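Transcriptional regulator, SorC family (Enterococcus faecalis, PDB 2O0M) probably acts as a DNA-binding transcriptional regulator whose activity may respond to a carbohydrate ligand. Local coordinates at residues Ser185-Ala188 and Asn189-Ser192; Ala155-Ala158 and Glu159-Ser163; Leu247-Ala250 and Ala251-Lys254. All coordinates share one frame; numbering follows the deposited sequence.

All three contacts lie in the putative sugar-binding domain, whose central sheet is largely parallel. Along the chain the order is interaction 2, at the close of helix 152-159; interaction 1, at the start of helix 188-199; and interaction 3, in helix 246-252 after strand 238-245. Interactions 1 and 2, with centres about 12 Å apart, touch directly: Ile191 CG1 lies 3.6 Å from Ala155 N. Interaction 3 is separate, its centre about 16 Å from that of interaction 1 and about 24 Å from that of interaction 2. A phosphate ion nevertheless bridges Arg252 of interaction 3 and Thr153 of helix 152-159, consistent with an anion-binding site between these elements.

Interaction 1: Ser185-Ala188 and Asn189-Ser192; sequences SVQA and NSIS
Gln187 and Ile191 are joined across the opening turn of helix 188-199, with Gln187 at the N-cap position, in a Rossmann-like, putatively sugar-binding domain. The evidence begins with the backbone: Ile191 N donates to Gln187 O at 3.1 Å with an N-H...O angle of 161°. One residue further on, Ser192 N donates to Ala188 O at 2.9 Å.

One side-chain hydroxyl adds to these bonds. Ser192 OG also donates to Ala188 O, at 2.9 Å, from 41° above the carbonyl plane, so two donors of one residue grip the same oxygen. The hydroxyl of this buried serine is thereby satisfied within its own helix, while its side chain touches Phe173, Pro175 and Val148. Ser190 OG behaves differently: its main polar partner lies just upstream, in a hydrogen bond with Val184 O, and it sits alongside Gln187 CG at 3.6 Å.

Ile191 CD1 lies against two backbone oxygens, Gln187 O at 3.3 Å and Val186 O at 3.6 Å. The apolar contacts of the same side chain are with Met154, Ala155 and Val148. Val186 packs on Ala155 too and is tied by a backbone hydrogen bond to Gly151, just before helix 152-159.

A water links the Gln187 side chain to the backbone. The chi1 of Gln187 (87°) places CG between the backbone N and the carbonyl carbon, and the extended chain beyond carries the amide past Asn189 CB. Through this single water the side chain reaches the helix start: Gln187 NE2 donates to it at 2.9 Å, and Asn189 N, a first-turn N-H, donates to it at 2.9 Å.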
# COMPACT_ATOMS: atom_id res chain seq x y z
N SER A 185 0.07 7.61 13.70
CA SER A 185 -1.18 6.87 13.63
C SER A 185 -1.37 6.11 12.31
O SER A 185 -2.10 5.12 12.26
CB SER A 185 -2.38 7.80 13.83
OG SER A 185 -2.36 8.87 12.90
N VAL A 186 -0.72 6.59 11.24
CA VAL A 186 -0.89 5.97 9.93
C VAL A 186 0.43 5.59 9.25
O VAL A 186 0.45 5.26 8.06
CB VAL A 186 -1.77 6.83 8.98
CG1 VAL A 186 -3.17 7.07 9.58
CG2 VAL A 186 -1.08 8.15 8.62
N GLN A 187 1.54 5.62 9.99
CA GLN A 187 2.81 5.20 9.37
C GLN A 187 2.85 3.67 9.18
O GLN A 187 2.18 2.91 9.89
CB GLN A 187 4.02 5.75 10.13
CG GLN A 187 4.51 4.93 11.26
CD GLN A 187 5.78 5.52 11.86
OE1 GLN A 187 5.71 6.40 12.70
NE2 GLN A 187 6.95 5.03 11.43
N ALA A 188 3.62 3.24 8.19
CA ALA A 188 3.69 1.83 7.81
C ALA A 188 4.09 0.91 8.99
O ALA A 188 3.54 -0.19 9.15
CB ALA A 188 4.66 1.66 6.63
N ASN A 189 5.02 1.37 9.83
CA ASN A 189 5.40 0.61 11.04
C ASN A 189 4.17 0.30 11.88
O ASN A 189 4.00 -0.82 12.39
CB ASN A 189 6.38 1.38 11.94
CG ASN A 189 7.84 1.24 11.54
OD1 ASN A 189 8.70 2.08 11.94
ND2 ASN A 189 8.15 0.23 10.76
N SER A 190 3.33 1.31 12.07
CA SER A 190 2.13 1.17 12.89
C SER A 190 1.15 0.18 12.27
O SER A 190 0.60 -0.68 12.98
CB SER A 190 1.48 2.53 13.11
OG SER A 190 2.39 3.39 13.79
N ILE A 191 0.95 0.28 10.96
CA ILE A 191 0.06 -0.65 10.26
C ILE A 191 0.62 -2.08 10.42
O ILE A 191 -0.12 -3.02 10.69
CB ILE A 191 -0.12 -0.27 8.74
CG1 ILE A 191 -1.23 0.77 8.54
CG2 ILE A 191 -0.50 -1.48 7.92
CD1 ILE A 191 -0.97 2.11 9.15
N SER A 192 1.94 -2.25 10.30
CA SER A 192 2.55 -3.59 10.43
C SER A 192 2.26 -4.21 11.80
O SER A 192 1.92 -5.41 11.90
CB SER A 192 4.07 -3.50 10.25
OG SER A 192 4.40 -2.98 8.97
O HOH W 1 7.03 3.27 9.14

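Interaction 2: Ala155-Ala158 and Glu159-Ser163; sequences AMVA and ENMGS
Asn160 folds its side-chain amide back onto Met156 where helix 152-159 runs out, a C-terminal helix turn in a Rossmann-like domain. The change of backbone pattern documents the ending. Glu159 N still donates to Ala155 O in helical fashion, whereas Asn160 N has its better bond one residue closer, to Val157 O at 3.0 Å, and only a weak one to Met156 O. Met161 N then makes a weak bond to Ala158 O before the chain departs.

The side-chain amide makes the shorter, straighter bond to the Met156 carbonyl. Asn160 ND2 donates to Met156 O at 2.8 Å with an N-H...O angle of 162°, and the acceptor lies only 12° out of the amide plane. Two N-H groups of one residue therefore address the same carbonyl, one of them weakly. Asn160 OD1 has a weak hydrogen bond with Ser125 OG.

The tight part is formed by the buried residues Val157, Ala158 and Met161. The CG of selenomethionine Met161 presses on two backbone oxygens, Val157 O at 3.2 Å and Ala158 O at 3.3 Å. Its selenium makes ordinary apolar packing with Val157 CG1 at 4.0 Å, and Phe127 and Leu131 of helix 122-138 back the valine. Met161 also rests on Thr132 of that helix, while Ala158 packs on Val194 and Met195 of helix 188-199.

The other side is looser and open to solvent. The exposed selenomethionine Met156 runs beside Asn160 in the same direction. Glu159, also exposed, touches Val194 and Lys198. Its CG stays 3.2 Å from Ala155 O while the bend at chi2 (-71°) carries the carboxylate away from the helix, where a water donates to both Ala155 O at 2.8 Å and Glu159 OE2 at 2.9 Å.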
# COMPACT_ATOMS: atom_id res chain seq x y z
N ALA A 155 -4.59 1.90 7.71
CA ALA A 155 -4.75 1.90 9.17
C ALA A 155 -6.08 1.25 9.54
O ALA A 155 -6.16 0.39 10.42
CB ALA A 155 -4.69 3.31 9.70
N MSE A 156 -7.12 1.63 8.82
CA MSE A 156 -8.46 1.07 9.08
C MSE A 156 -8.58 -0.39 8.67
O MSE A 156 -9.20 -1.20 9.39
CB MSE A 156 -9.53 1.90 8.39
CG MSE A 156 -9.66 3.29 8.95
SE MSE A 156 -10.04 3.36 10.87
CE MSE A 156 -11.16 1.80 11.05
N VAL A 157 -8.00 -0.73 7.52
CA VAL A 157 -7.92 -2.12 7.11
C VAL A 157 -7.24 -2.97 8.18
O VAL A 157 -7.75 -4.02 8.58
CB VAL A 157 -7.15 -2.27 5.77
CG1 VAL A 157 -6.79 -3.73 5.52
CG2 VAL A 157 -7.98 -1.70 4.62
N ALA A 158 -6.08 -2.51 8.65
CA ALA A 158 -5.31 -3.26 9.64
C ALA A 158 -6.13 -3.51 10.91
O ALA A 158 -6.13 -4.63 11.44
CB ALA A 158 -4.01 -2.54 9.96
N GLU A 159 -6.83 -2.50 11.38
CA GLU A 159 -7.63 -2.61 12.62
C GLU A 159 -8.73 -3.65 12.50
O GLU A 159 -9.22 -4.17 13.51
CB GLU A 159 -8.25 -1.25 12.97
CG GLU A 159 -7.25 -0.19 13.36
CD GLU A 159 -6.61 -0.42 14.73
OE1 GLU A 159 -7.11 -1.28 15.50
OE2 GLU A 159 -5.60 0.27 15.02
N ASN A 160 -9.12 -3.97 11.26
CA ASN A 160 -10.27 -4.84 10.99
C ASN A 160 -9.90 -6.18 10.37
O ASN A 160 -10.74 -6.83 9.72
CB ASN A 160 -11.26 -4.07 10.12
CG ASN A 160 -12.01 -3.00 10.90
OD1 ASN A 160 -12.92 -3.31 11.66
ND2 ASN A 160 -11.64 -1.74 10.70
N MSE A 161 -8.68 -6.64 10.61
CA MSE A 161 -8.23 -7.93 10.10
C MSE A 161 -8.60 -9.07 11.04
O MSE A 161 -8.77 -8.85 12.25
CB MSE A 161 -6.72 -7.94 9.93
CG MSE A 161 -6.25 -6.86 9.05
SE MSE A 161 -6.60 -7.36 7.26
CE MSE A 161 -5.24 -8.81 6.97
N GLY A 162 -8.69 -10.27 10.49
CA GLY A 162 -8.92 -11.50 11.25
C GLY A 162 -7.69 -12.38 11.22
O GLY A 162 -6.66 -12.02 10.65
N SER A 163 -7.82 -13.56 11.81
CA SER A 163 -6.71 -14.46 12.01
C SER A 163 -6.16 -15.03 10.70
O SER A 163 -6.91 -15.45 9.83
CB SER A 163 -7.16 -15.62 12.91
OG SER A 163 -6.08 -16.50 13.14
O HOH W 2 -4.29 0.83 12.45

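Interaction 3: Leu247-Ala250 and Ala251-Lys254; sequences LHMA and ARRK. With PO4 (phosphate ion), chain B.
Arg252 brings its guanidinium NH1 to the edge of the His248 ring, near the ring plane, with 4.4 Å between NH1 and His248 CE1. The guanidinium turns its own edge to a phosphate ion whose phosphorus lies in its plane, and a two-pronged grip follows: NH1 donates to O4 at 2.8 Å, nearly straight at 176°, and NH2 to O3 at 3.0 Å. With CG opposite the backbone N (chi1 -171°) and a bend at chi3, the Arg252 chain runs beside Met249 in the same direction. The methyl of selenomethionine Met249 is modelled over one face of the Arg253 guanidinium, too close to be trusted in detail. The Met249 selenium passes 3.5 Å from Arg252 NH2.

Salt bridges from Glu182 to NE of both arginines, and from Glu271 to Arg253 NH1, probably help fix the orientation of the two guanidinium groups. Lys312 NZ and Thr153 OG1 are also hydrogen-bonded to the phosphate. The ion probably came from the crystallisation liquor, yet its setting is consistent with a phosphate-binding pocket.

Backbone geometry identifies the helix end: Arg253 N donates to Met249 O at 2.9 Å, and Lys254, with a positive phi of 55°, closes a Schellman motif in which its N bonds to Ala251 O at 3.1 Å. Helix 246-252 follows strand 238-245 directly and packs through Leu247 and Ala250 on Leu263 of helix 257-265.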
# COMPACT_ATOMS: atom_id res chain seq x y z
N LEU A 247 -1.49 15.18 -4.53
CA LEU A 247 -1.24 16.45 -3.83
C LEU A 247 -1.64 16.38 -2.36
O LEU A 247 -0.96 16.94 -1.50
CB LEU A 247 -1.91 17.62 -4.55
CG LEU A 247 -1.38 17.83 -5.98
CD1 LEU A 247 -1.94 19.11 -6.56
CD2 LEU A 247 0.15 17.88 -6.03
N HIS A 248 -2.74 15.67 -2.08
CA HIS A 248 -3.16 15.42 -0.70
C HIS A 248 -2.07 14.68 0.08
O HIS A 248 -1.78 15.05 1.22
CB HIS A 248 -4.46 14.60 -0.70
CG HIS A 248 -5.19 14.63 0.61
ND1 HIS A 248 -5.12 13.59 1.52
CD2 HIS A 248 -6.01 15.55 1.16
CE1 HIS A 248 -5.86 13.88 2.58
NE2 HIS A 248 -6.42 15.06 2.38
N MSE A 249 -1.45 13.68 -0.54
CA MSE A 249 -0.33 12.95 0.09
C MSE A 249 0.84 13.86 0.36
O MSE A 249 1.41 13.83 1.44
CB MSE A 249 0.18 11.79 -0.79
CG MSE A 249 -0.72 10.60 -0.94
SE MSE A 249 -1.20 9.70 0.72
CE MSE A 249 0.10 10.14 1.71
N ALA A 250 1.19 14.69 -0.62
CA ALA A 250 2.32 15.59 -0.47
C ALA A 250 2.14 16.57 0.69
O ALA A 250 3.07 16.83 1.45
CB ALA A 250 2.57 16.35 -1.78
N ALA A 251 0.93 17.10 0.84
CA ALA A 251 0.63 18.00 1.94
C ALA A 251 0.61 17.27 3.29
O ALA A 251 1.19 17.75 4.27
CB ALA A 251 -0.71 18.67 1.71
N ARG A 252 -0.05 16.12 3.33
CA ARG A 252 -0.17 15.39 4.60
C ARG A 252 1.20 14.97 5.14
O ARG A 252 1.45 15.03 6.36
CB ARG A 252 -1.05 14.15 4.45
CG ARG A 252 -1.37 13.52 5.77
CD ARG A 252 -2.43 12.45 5.63
NE ARG A 252 -1.88 11.23 5.06
CZ ARG A 252 -2.61 10.26 4.52
NH1 ARG A 252 -3.95 10.37 4.44
NH2 ARG A 252 -2.02 9.17 4.06
N ARG A 253 2.06 14.53 4.22
CA ARG A 253 3.42 14.08 4.54
C ARG A 253 4.42 15.22 4.73
O ARG A 253 5.61 14.98 4.93
CB ARG A 253 3.92 13.14 3.45
CG ARG A 253 3.14 11.81 3.41
CD ARG A 253 3.55 11.02 2.18
NE ARG A 253 2.89 9.71 2.07
CZ ARG A 253 3.13 8.88 1.06
NH1 ARG A 253 3.99 9.23 0.11
NH2 ARG A 253 2.52 7.70 1.01
N LYS A 254 3.93 16.46 4.65
CA LYS A 254 4.76 17.65 4.88
C LYS A 254 5.99 17.67 3.98
O LYS A 254 7.13 17.92 4.43
CB LYS A 254 5.12 17.76 6.37
CG LYS A 254 3.90 17.77 7.28
CD LYS A 254 4.24 18.06 8.73
CE LYS A 254 3.00 17.97 9.60
NZ LYS A 254 1.90 18.89 9.17
P PO4 B . -4.95 7.26 2.21
O1 PO4 B . -5.38 7.80 0.89
O2 PO4 B . -5.55 5.94 2.51
O3 PO4 B . -3.46 7.26 2.29
O4 PO4 B . -5.37 8.23 3.28